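Local atomic coordinates of dihydropyrimidinase (Dictyostelium discoideum, PDB entry 2FTW), a protein that catalyses the reversible, zinc-dependent hydrolytic ring opening of dihydropyrimidines such as 5,6-dihydrouracil, the second step of reductive pyrimidine degradation. Residues M355-V358 / W359-V363. Residues are numbered along the deposited sequence; the frame is centred on the assembly and turned at random. Where two conformers were deposited one is given.
Sequences MSIV and WENGV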
loop_
_atom_site.group_PDB
_atom_site.type_symbol
_atom_site.label_atom_id
_atom_site.label_comp_id
_atom_site.label_asym_id
_atom_site.label_seq_id
_atom_site.Cartn_x
_atom_site.Cartn_y
_atom_site.Cartn_z
ATOM N N MET A 355 0.637 25.708 18.205
ATOM C CA MET A 355 -0.062 26.282 17.057
ATOM C C MET A 355 0.829 26.949 16.015
ATOM O O MET A 355 0.565 26.844 14.824
ATOM C CB MET A 355 -1.155 27.229 17.546
ATOM C CG MET A 355 -2.346 26.414 18.013
ATOM S SD MET A 355 -3.712 27.374 18.554
ATOM C CE MET A 355 -4.255 28.163 17.047
ATOM N N SER A 356 1.876 27.631 16.463
ATOM C CA SER A 356 2.809 28.271 15.548
ATOM C C SER A 356 3.666 27.219 14.854
ATOM O O SER A 356 3.983 27.355 13.676
ATOM C CB SER A 356 3.680 29.292 16.281
ATOM O OG SER A 356 2.944 30.476 16.540
ATOM N N ILE A 357 4.026 26.166 15.587
ATOM C CA ILE A 357 4.731 25.040 14.989
ATOM C C ILE A 357 3.854 24.323 13.947
ATOM O O ILE A 357 4.338 23.926 12.871
ATOM C CB ILE A 357 5.221 24.037 16.081
ATOM C CG1 ILE A 357 6.567 24.467 16.658
ATOM C CG2 ILE A 357 5.440 22.649 15.491
ATOM C CD1 ILE A 357 6.682 25.904 17.015
ATOM N N VAL A 358 2.575 24.123 14.265
ATOM C CA VAL A 358 1.683 23.490 13.302
ATOM C C VAL A 358 1.524 24.426 12.104
ATOM O O VAL A 358 1.558 23.988 10.955
ATOM C CB VAL A 358 0.294 23.149 13.899
ATOM C CG1 VAL A 358 -0.621 22.595 12.823
ATOM C CG2 VAL A 358 0.410 22.145 15.024
ATOM N N TRP A 359 1.358 25.717 12.382
ATOM C CA TRP A 359 1.248 26.712 11.321
ATOM C C TRP A 359 2.458 26.725 10.370
ATOM O O TRP A 359 2.310 26.658 9.141
ATOM C CB TRP A 359 1.038 28.110 11.920
ATOM C CG TRP A 359 0.700 29.096 10.879
ATOM C CD1 TRP A 359 1.569 29.781 10.094
ATOM C CD2 TRP A 359 -0.609 29.503 10.482
ATOM N NE1 TRP A 359 0.891 30.589 9.222
ATOM C CE2 TRP A 359 -0.453 30.446 9.444
ATOM C CE3 TRP A 359 -1.906 29.171 10.908
ATOM C CZ2 TRP A 359 -1.536 31.053 8.825
ATOM C CZ3 TRP A 359 -2.974 29.764 10.286
ATOM C CH2 TRP A 359 -2.787 30.698 9.253
ATOM N N GLU A 360 3.652 26.803 10.952
ATOM C CA GLU A 360 4.895 26.878 10.180
ATOM C C GLU A 360 5.121 25.625 9.316
ATOM O O GLU A 360 5.465 25.715 8.130
ATOM C CB GLU A 360 6.073 27.074 11.136
ATOM C CG GLU A 360 7.455 27.145 10.483
ATOM C CD GLU A 360 7.540 28.209 9.399
ATOM O OE1 GLU A 360 6.870 29.262 9.520
ATOM O OE2 GLU A 360 8.282 27.991 8.416
ATOM N N ASN A 361 4.931 24.463 9.918
ATOM C CA ASN A 361 5.150 23.187 9.230
ATOM C C ASN A 361 3.982 22.685 8.374
ATOM O O ASN A 361 4.163 21.797 7.541
ATOM C CB ASN A 361 5.537 22.121 10.257
ATOM C CG ASN A 361 6.910 22.372 10.853
ATOM O OD1 ASN A 361 7.925 22.086 10.226
ATOM N ND2 ASN A 361 6.945 22.921 12.064
ATOM N N GLY A 362 2.790 23.235 8.595
ATOM C CA GLY A 362 1.590 22.813 7.889
ATOM C C GLY A 362 1.165 23.832 6.859
ATOM O O GLY A 362 1.089 23.527 5.665
ATOM N N VAL A 363 0.901 25.052 7.311
ATOM C CA VAL A 363 0.401 26.076 6.416
ATOM C C VAL A 363 1.513 26.568 5.480
ATOM O O VAL A 363 1.352 26.541 4.254
ATOM C CB VAL A 363 -0.287 27.239 7.181
ATOM C CG1 VAL A 363 -0.784 28.318 6.234
ATOM C CG2 VAL A 363 -1.469 26.718 7.986
#
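Asn361 meets Ile357 twice at one oxygen. Its backbone N makes the helical hydrogen bond to Ile357 O (3.1 Å), and its side chain folds back along the helix to bring ND2 to 2.9 Å from Ile357 O, with that oxygen lying close to the plane of the Asn361 amide. The two donors reach the carbonyl from opposite faces. The fold-back depends on CG of Asn361 standing beside its own backbone N (chi1 -69°), so that the amide runs side by side with the Ile357 side chain; ND2 lies 3.8 Å from the branch methyl CG2 of Ile357. A side-chain-to-backbone bond thus doubles the i to i+4 helical one. Upstream the ladder is regular: Trp359 N bonds to Met355 O and Glu360 N to Ser356 O, each at 2.8 Å. It then slackens, for Gly362 N reaches Val358 O only through a weak, bent bond. A wider pi-type turn is found at 359-363; Val363 N also makes a weak bond to Trp359 O. There CG2 of Val363 sits 3.8 Å above one face of the Trp359 indole, towards its rim. With its CG anti to the backbone N (chi1 -171°), Trp359 leads away from the preceding turn into an aromatic cluster: Phe373 meets it edge-to-face, and Trp370 and Trp405 at inclined planes. This side is tightly packed, whereas Glu360 and Asn361 lie on a looser, partly exposed side. Even so, Glu360 OE1 is tied by hydrogen bonds to Asn364 ND2 and Thr433 N. In this (beta-alpha)8-barrel and beta-sandwich enzyme, helix 354-363 lies away from the zinc site, wedged between Phe373 of helix 370-384, Met311 of helix 306-316 and Val432 of strand 431-441.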